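Local coordinates for protein DNA polymerase sliding clamp 2 (Thermococcus kodakarensis, PDB 3LX2) that probably encircles DNA as a ring-shaped homotrimer and tethers the replicative polymerase and other proteins to it, acting as a moving platform for DNA processing, at residues A[196-209]-A[221-233]. Numbering follows the deposited sequence.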
ATOM      1  N   ALA A 196      20.963  35.660  -3.766  1.00 81.50           N
ATOM      2  CA  ALA A 196      19.491  35.499  -3.563  1.00 79.33           C
ATOM      3  C   ALA A 196      19.059  34.387  -2.584  1.00 77.30           C
ATOM      4  O   ALA A 196      19.299  33.213  -2.839  1.00 76.71           O
ATOM      5  CB  ALA A 196      18.791  35.329  -4.905  1.00 79.30           C
ATOM      6  N   LYS A 197      18.386  34.763  -1.495  1.00 75.04           N
ATOM      7  CA  LYS A 197      18.119  33.813  -0.407  1.00 73.06           C
ATOM      8  C   LYS A 197      16.783  34.020   0.354  1.00 71.07           C
ATOM      9  O   LYS A 197      16.538  35.081   0.932  1.00 71.08           O
ATOM     10  CB  LYS A 197      19.311  33.781   0.579  1.00 73.33           C
ATOM     11  CG  LYS A 197      19.105  32.884   1.799  1.00 74.86           C
ATOM     12  CD  LYS A 197      19.956  33.276   3.024  1.00 76.97           C
ATOM     13  CE  LYS A 197      21.353  32.636   3.002  1.00 78.81           C
ATOM     14  NZ  LYS A 197      21.857  32.226   4.365  1.00 78.58           N
ATOM     15  N   SER A 198      15.951  32.971   0.387  1.00 68.16           N
ATOM     16  CA  SER A 198      14.753  32.974   1.229  1.00 64.77           C
ATOM     17  C   SER A 198      14.359  31.590   1.785  1.00 61.80           C
ATOM     18  O   SER A 198      14.825  30.542   1.293  1.00 61.43           O
ATOM     19  CB  SER A 198      13.583  33.565   0.448  1.00 65.40           C
ATOM     20  OG  SER A 198      12.380  33.365   1.165  1.00 66.02           O
ATOM     21  N   ALA A 199      13.480  31.610   2.785  1.00 57.07           N
ATOM     22  CA  ALA A 199      12.988  30.407   3.415  1.00 53.28           C
ATOM     23  C   ALA A 199      11.467  30.286   3.371  1.00 50.69           C
ATOM     24  O   ALA A 199      10.731  31.241   3.688  1.00 48.66           O
ATOM     25  CB  ALA A 199      13.451  30.325   4.867  1.00 52.98           C
ATOM     26  N   TYR A 200      11.023  29.069   3.061  1.00 46.94           N
ATOM     27  CA  TYR A 200       9.609  28.775   2.993  1.00 45.38           C
ATOM     28  C   TYR A 200       9.349  27.491   3.758  1.00 45.01           C
ATOM     29  O   TYR A 200      10.291  26.726   4.100  1.00 44.64           O
ATOM     30  CB  TYR A 200       9.160  28.671   1.524  1.00 45.04           C
ATOM     31  CG  TYR A 200       9.661  29.832   0.709  1.00 43.34           C
ATOM     32  CD1 TYR A 200       8.964  31.013   0.690  1.00 42.55           C
ATOM     33  CD2 TYR A 200      10.847  29.760   0.001  1.00 43.56           C
ATOM     34  CE1 TYR A 200       9.434  32.097  -0.016  1.00 45.29           C
ATOM     35  CE2 TYR A 200      11.340  30.852  -0.720  1.00 45.42           C
ATOM     36  CZ  TYR A 200      10.610  32.012  -0.725  1.00 45.93           C
ATOM     37  OH  TYR A 200      11.029  33.129  -1.407  1.00 47.21           O
ATOM     38  N   GLY A 201       8.078  27.281   4.057  1.00 43.38           N
ATOM     39  CA  GLY A 201       7.690  26.171   4.876  1.00 43.67           C
ATOM     40  C   GLY A 201       7.675  24.900   4.070  1.00 44.31           C
ATOM     41  O   GLY A 201       6.920  24.773   3.109  1.00 45.07           O
ATOM     42  N   VAL A 202       8.521  23.952   4.443  1.00 43.73           N
ATOM     43  CA  VAL A 202       8.529  22.647   3.811  1.00 43.07           C
ATOM     44  C   VAL A 202       7.147  22.017   3.585  1.00 43.25           C
ATOM     45  O   VAL A 202       6.859  21.431   2.497  1.00 42.30           O
ATOM     46  CB  VAL A 202       9.443  21.713   4.615  1.00 43.22           C
ATOM     47  CG1 VAL A 202       9.225  20.252   4.268  1.00 43.42           C
ATOM     48  CG2 VAL A 202      10.878  22.114   4.346  1.00 44.10           C
ATOM     49  N   ALA A 203       6.301  22.125   4.598  1.00 43.19           N
ATOM     50  CA  ALA A 203       5.034  21.412   4.616  1.00 43.26           C
ATOM     51  C   ALA A 203       4.251  21.944   3.463  1.00 43.25           C
ATOM     52  O   ALA A 203       3.734  21.197   2.631  1.00 44.30           O
ATOM     53  CB  ALA A 203       4.293  21.701   5.907  1.00 43.76           C
ATOM     54  N   TYR A 204       4.165  23.254   3.407  1.00 42.98           N
ATOM     55  CA  TYR A 204       3.494  23.923   2.297  1.00 43.87           C
ATOM     56  C   TYR A 204       3.932  23.444   0.862  1.00 43.31           C
ATOM     57  O   TYR A 204       3.080  23.060   0.050  1.00 42.07           O
ATOM     58  CB  TYR A 204       3.542  25.451   2.511  1.00 44.76           C
ATOM     59  CG  TYR A 204       2.776  25.922   3.778  1.00 49.50           C
ATOM     60  CD1 TYR A 204       1.398  26.162   3.735  1.00 52.72           C
ATOM     61  CD2 TYR A 204       3.426  26.111   5.008  1.00 52.86           C
ATOM     62  CE1 TYR A 204       0.682  26.581   4.882  1.00 55.85           C
ATOM     63  CE2 TYR A 204       2.712  26.522   6.180  1.00 53.58           C
ATOM     64  CZ  TYR A 204       1.346  26.758   6.101  1.00 57.74           C
ATOM     65  OH  TYR A 204       0.610  27.175   7.211  1.00 59.02           O
ATOM     66  N   LEU A 205       5.238  23.379   0.590  1.00 42.88           N
ATOM     67  CA  LEU A 205       5.751  23.041  -0.744  1.00 42.81           C
ATOM     68  C   LEU A 205       5.472  21.594  -1.157  1.00 44.22           C
ATOM     69  O   LEU A 205       5.163  21.275  -2.339  1.00 44.61           O
ATOM     70  CB  LEU A 205       7.253  23.340  -0.839  1.00 42.19           C
ATOM     71  CG  LEU A 205       7.801  24.735  -0.425  1.00 41.52           C
ATOM     72  CD1 LEU A 205       9.136  24.956  -1.003  1.00 38.02           C
ATOM     73  CD2 LEU A 205       6.928  25.906  -0.824  1.00 41.68           C
ATOM     74  N   GLU A 206       5.589  20.711  -0.175  1.00 45.45           N
ATOM     75  CA  GLU A 206       5.424  19.298  -0.351  1.00 45.32           C
ATOM     76  C   GLU A 206       3.969  18.998  -0.725  1.00 44.78           C
ATOM     77  O   GLU A 206       3.697  18.076  -1.486  1.00 44.69           O
ATOM     78  CB  GLU A 206       5.829  18.594   0.950  1.00 45.57           C
ATOM     79  CG  GLU A 206       5.164  17.222   1.186  1.00 49.84           C
ATOM     80  CD  GLU A 206       5.783  16.448   2.364  1.00 55.27           C
ATOM     81  OE1 GLU A 206       5.591  16.890   3.548  1.00 54.00           O
ATOM     82  OE2 GLU A 206       6.457  15.408   2.065  1.00 56.13           O
ATOM     83  N   ASP A 207       3.044  19.741  -0.146  1.00 44.22           N
ATOM     84  CA  ASP A 207       1.630  19.599  -0.490  1.00 44.92           C
ATOM     85  C   ASP A 207       1.297  20.168  -1.878  1.00 45.55           C
ATOM     86  O   ASP A 207       0.419  19.651  -2.574  1.00 46.56           O
ATOM     87  CB  ASP A 207       0.728  20.243   0.572  1.00 43.95           C
ATOM     88  CG  ASP A 207       0.491  19.343   1.788  1.00 43.66           C
ATOM     89  OD1 ASP A 207       0.723  18.113   1.724  1.00 43.16           O
ATOM     90  OD2 ASP A 207       0.026  19.870   2.820  1.00 48.23           O
ATOM     91  N   ILE A 208       2.023  21.196  -2.293  1.00 45.54           N
ATOM     92  CA  ILE A 208       1.859  21.773  -3.617  1.00 46.09           C
ATOM     93  C   ILE A 208       2.323  20.773  -4.692  1.00 46.92           C
ATOM     94  O   ILE A 208       1.616  20.576  -5.652  1.00 47.97           O
ATOM     95  CB  ILE A 208       2.626  23.129  -3.746  1.00 45.41           C
ATOM     96  CG1 ILE A 208       2.039  24.183  -2.800  1.00 47.08           C
ATOM     97  CG2 ILE A 208       2.716  23.609  -5.227  1.00 44.47           C
ATOM     98  CD1 ILE A 208       2.761  25.564  -2.789  1.00 44.73           C
ATOM     99  N   LEU A 209       3.500  20.165  -4.504  1.00 47.34           N
ATOM    100  CA  LEU A 209       4.211  19.307  -5.486  1.00 47.16           C
ATOM    101  C   LEU A 209       3.757  17.849  -5.534  1.00 47.62           C
ATOM    102  O   LEU A 209       4.174  17.103  -6.401  1.00 47.16           O
ATOM    103  CB  LEU A 209       5.734  19.318  -5.202  1.00 46.32           C
ATOM    104  CG  LEU A 209       6.488  20.683  -5.189  1.00 47.21           C
ATOM    105  CD1 LEU A 209       7.892  20.631  -4.496  1.00 38.95           C
ATOM    106  CD2 LEU A 209       6.563  21.370  -6.601  1.00 43.36           C
ATOM    107  N   ARG A 221      10.114  31.206  -9.090  1.00 57.82           N
ATOM    108  CA  ARG A 221      10.627  32.599  -9.037  1.00 60.05           C
ATOM    109  C   ARG A 221      10.761  32.996  -7.579  1.00 61.05           C
ATOM    110  O   ARG A 221       9.894  32.613  -6.780  1.00 61.69           O
ATOM    111  CB  ARG A 221       9.686  33.566  -9.756  1.00 60.17           C
ATOM    112  CG  ARG A 221       9.603  33.405 -11.277  1.00 63.35           C
ATOM    113  CD  ARG A 221       8.646  34.442 -11.913  1.00 68.69           C
ATOM    114  NE  ARG A 221       8.943  34.696 -13.335  1.00 75.36           N
ATOM    115  CZ  ARG A 221       8.209  34.269 -14.377  1.00 78.12           C
ATOM    116  NH1 ARG A 221       7.088  33.549 -14.190  1.00 77.09           N
ATOM    117  NH2 ARG A 221       8.592  34.579 -15.621  1.00 77.17           N
ATOM    118  N   PHE A 222      11.848  33.695  -7.204  1.00 62.28           N
ATOM    119  CA  PHE A 222      12.030  34.156  -5.786  1.00 63.23           C
ATOM    120  C   PHE A 222      12.946  35.368  -5.536  1.00 64.67           C
ATOM    121  O   PHE A 222      13.354  36.036  -6.479  1.00 65.17           O
ATOM    122  CB  PHE A 222      12.324  33.000  -4.814  1.00 63.02           C
ATOM    123  CG  PHE A 222      13.571  32.244  -5.113  1.00 61.41           C
ATOM    124  CD1 PHE A 222      13.580  31.258  -6.084  1.00 61.73           C
ATOM    125  CD2 PHE A 222      14.735  32.492  -4.397  1.00 61.11           C
ATOM    126  CE1 PHE A 222      14.754  30.521  -6.368  1.00 61.80           C
ATOM    127  CE2 PHE A 222      15.913  31.769  -4.669  1.00 60.74           C
ATOM    128  CZ  PHE A 222      15.918  30.786  -5.655  1.00 61.61           C
ATOM    129  N   GLY A 223      13.228  35.674  -4.267  1.00 66.20           N
ATOM    130  CA  GLY A 223      14.174  36.730  -3.900  1.00 67.98           C
ATOM    131  C   GLY A 223      14.371  36.707  -2.399  1.00 70.32           C
ATOM    132  O   GLY A 223      13.991  35.714  -1.738  1.00 70.61           O
ATOM    133  N   PHE A 224      14.952  37.781  -1.840  1.00 71.60           N
ATOM    134  CA  PHE A 224      15.129  37.852  -0.386  1.00 72.72           C
ATOM    135  C   PHE A 224      13.831  38.153   0.345  1.00 73.08           C
ATOM    136  O   PHE A 224      13.223  39.206   0.120  1.00 73.88           O
ATOM    137  CB  PHE A 224      16.176  38.883   0.077  1.00 73.24           C
ATOM    138  CG  PHE A 224      16.166  39.093   1.585  1.00 75.28           C
ATOM    139  CD1 PHE A 224      16.635  38.088   2.451  1.00 77.53           C
ATOM    140  CD2 PHE A 224      15.627  40.258   2.149  1.00 77.56           C
ATOM    141  CE1 PHE A 224      16.593  38.248   3.866  1.00 78.59           C
ATOM    142  CE2 PHE A 224      15.593  40.435   3.570  1.00 78.61           C
ATOM    143  CZ  PHE A 224      16.068  39.422   4.420  1.00 78.00           C
ATOM    144  N   ASP A 225      13.447  37.257   1.258  1.00 72.52           N
ATOM    145  CA  ASP A 225      12.278  37.472   2.120  1.00 72.18           C
ATOM    146  C   ASP A 225      11.057  38.011   1.344  1.00 70.74           C
ATOM    147  O   ASP A 225      10.341  38.921   1.809  1.00 70.65           O
ATOM    148  CB  ASP A 225      12.639  38.358   3.334  1.00 72.99           C
ATOM    149  CG  ASP A 225      11.638  38.217   4.487  1.00 74.88           C
ATOM    150  OD1 ASP A 225      11.971  37.527   5.489  1.00 77.24           O
ATOM    151  OD2 ASP A 225      10.511  38.786   4.383  1.00 77.75           O
ATOM    152  N   ILE A 226      10.833  37.416   0.164  1.00 68.77           N
ATOM    153  CA  ILE A 226       9.702  37.746  -0.735  1.00 66.65           C
ATOM    154  C   ILE A 226       8.929  36.461  -1.183  1.00 64.60           C
ATOM    155  O   ILE A 226       9.517  35.372  -1.238  1.00 64.78           O
ATOM    156  CB  ILE A 226      10.199  38.699  -1.875  1.00 67.00           C
ATOM    157  CG1 ILE A 226       9.974  40.156  -1.438  1.00 67.75           C
ATOM    158  CG2 ILE A 226       9.559  38.433  -3.239  1.00 65.72           C
ATOM    159  CD1 ILE A 226      10.941  40.699  -0.337  1.00 65.67           C
ATOM    160  N   PRO A 227       7.602  36.562  -1.422  1.00 62.20           N
ATOM    161  CA  PRO A 227       6.842  35.331  -1.709  1.00 59.86           C
ATOM    162  C   PRO A 227       7.500  34.452  -2.779  1.00 57.82           C
ATOM    163  O   PRO A 227       8.089  34.980  -3.718  1.00 57.74           O
ATOM    164  CB  PRO A 227       5.503  35.857  -2.192  1.00 60.14           C
ATOM    165  CG  PRO A 227       5.362  37.226  -1.585  1.00 60.13           C
ATOM    166  CD  PRO A 227       6.716  37.717  -1.168  1.00 62.06           C
ATOM    167  N   LEU A 228       7.467  33.131  -2.616  1.00 55.01           N
ATOM    168  CA  LEU A 228       7.968  32.220  -3.669  1.00 52.31           C
ATOM    169  C   LEU A 228       6.856  31.921  -4.681  1.00 50.55           C
ATOM    170  O   LEU A 228       5.730  31.669  -4.278  1.00 49.32           O
ATOM    171  CB  LEU A 228       8.423  30.896  -3.053  1.00 51.93           C
ATOM    172  CG  LEU A 228       8.556  29.644  -3.955  1.00 52.64           C
ATOM    173  CD1 LEU A 228       9.838  29.690  -4.785  1.00 49.78           C
ATOM    174  CD2 LEU A 228       8.524  28.334  -3.134  1.00 50.61           C
ATOM    175  N   LEU A 229       7.182  31.905  -5.976  1.00 49.66           N
ATOM    176  CA  LEU A 229       6.229  31.384  -7.006  1.00 48.45           C
ATOM    177  C   LEU A 229       6.567  29.964  -7.450  1.00 47.57           C
ATOM    178  O   LEU A 229       7.713  29.658  -7.741  1.00 47.55           O
ATOM    179  CB  LEU A 229       6.097  32.291  -8.232  1.00 47.04           C
ATOM    180  CG  LEU A 229       5.294  31.682  -9.424  1.00 49.37           C
ATOM    181  CD1 LEU A 229       3.755  31.556  -9.149  1.00 50.26           C
ATOM    182  CD2 LEU A 229       5.550  32.363 -10.813  1.00 42.96           C
ATOM    183  N   LEU A 230       5.571  29.093  -7.451  1.00 46.74           N
ATOM    184  CA  LEU A 230       5.677  27.814  -8.128  1.00 46.59           C
ATOM    185  C   LEU A 230       4.441  27.750  -9.030  1.00 46.41           C
ATOM    186  O   LEU A 230       3.280  27.862  -8.564  1.00 44.02           O
ATOM    187  CB  LEU A 230       5.639  26.632  -7.168  1.00 46.95           C
ATOM    188  CG  LEU A 230       6.592  26.423  -5.995  1.00 47.14           C
ATOM    189  CD1 LEU A 230       6.360  25.051  -5.457  1.00 42.66           C
ATOM    190  CD2 LEU A 230       8.036  26.541  -6.430  1.00 51.05           C
ATOM    191  N   LYS A 231       4.729  27.585 -10.314  1.00 46.73           N
ATOM    192  CA  LYS A 231       3.736  27.624 -11.357  1.00 48.89           C
ATOM    193  C   LYS A 231       3.833  26.359 -12.215  1.00 49.34           C
ATOM    194  O   LYS A 231       4.939  25.942 -12.625  1.00 48.18           O
ATOM    195  CB  LYS A 231       3.956  28.869 -12.204  1.00 49.02           C
ATOM    196  CG  LYS A 231       3.134  28.969 -13.513  1.00 52.28           C
ATOM    197  CD  LYS A 231       3.370  30.381 -14.063  1.00 56.29           C
ATOM    198  CE  LYS A 231       2.706  30.586 -15.401  1.00 58.25           C
ATOM    199  NZ  LYS A 231       2.512  32.043 -15.661  1.00 56.97           N
ATOM    200  N   TYR A 232       2.682  25.735 -12.444  1.00 49.67           N
ATOM    201  CA  TYR A 232       2.621  24.680 -13.437  1.00 51.75           C
ATOM    202  C   TYR A 232       1.647  24.903 -14.574  1.00 52.14           C
ATOM    203  O   TYR A 232       0.486  25.291 -14.366  1.00 51.56           O
ATOM    204  CB  TYR A 232       2.546  23.255 -12.859  1.00 51.83           C
ATOM    205  CG  TYR A 232       1.505  22.857 -11.801  1.00 56.26           C
ATOM    206  CD1 TYR A 232       1.786  22.962 -10.411  1.00 60.35           C
ATOM    207  CD2 TYR A 232       0.296  22.228 -12.169  1.00 61.42           C
ATOM    208  CE1 TYR A 232       0.849  22.528  -9.419  1.00 62.54           C
ATOM    209  CE2 TYR A 232      -0.657  21.770 -11.156  1.00 61.93           C
ATOM    210  CZ  TYR A 232      -0.366  21.930  -9.802  1.00 63.57           C
ATOM    211  OH  TYR A 232      -1.260  21.479  -8.826  1.00 67.11           O
ATOM    212  N   MET A 233       2.159  24.692 -15.782  1.00 53.64           N
ATOM    213  CA  MET A 233       1.372  24.784 -17.012  1.00 55.38           C
ATOM    214  C   MET A 233       0.555  23.526 -17.104  1.00 56.54           C
ATOM    215  O   MET A 233       1.070  22.462 -16.825  1.00 56.48           O
ATOM    216  CB  MET A 233       2.292  24.907 -18.208  1.00 54.60           C
ATOM    217  CG  MET A 233       3.066  26.183 -18.216  1.00 55.59           C
ATOM    218  SD  MET A 233       2.032  27.574 -17.720  1.00 59.39           S
ATOM    219  CE  MET A 233       2.984  28.934 -18.439  1.00 55.41           C
TER
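Y200 packs its ring against L228 at the turn end of the hairpin formed by strands 217-222 and 228-234. The contact belongs to the C-terminal domain of the PCNA fold, where a helix packs on a beta-sheet. Strand 196-201 faces the hairpin turn and runs directly into helix 202-209. That helix lies over strand 228-233 with its axis 10.7 Å away and nearly parallel, at 7°.

Y200 leaves its strand toward the hairpin, with CG beside its own backbone N and opposite the carbonyl carbon (chi1 -48°). One ring face rests on L228 CB, a CH-pi contact of 3.5 Å to the ring centroid. The methylene sits off-centre, toward the rim. At the ring's edge, Y200 OH donates a hydrogen bond of 2.7 Å to I226 O. It meets this carbonyl almost head-on, with a C=O...O angle of 174°. Together, face contact and hydroxyl bond probably hold the ring's tilt against the turn. S198 OG is also close, 2.9 Å from Y200 OH.

Near the start of the turn, F224 presents its ring edge to K197 O. The same oxygen receives a CA-H...O contact from F224 CA at 3.4 Å.

Under the helix the side-chain contacts are apolar. L205 and L228 meet tip to tip, CD2 to CD2. F157 of strand 154-159 and I244 of strand 238-244 touch both leucines. Further along, L230 CD1 touches two side chains: I208 CG2 and L209 CD2 each lie 3.9 Å from L230 CD1.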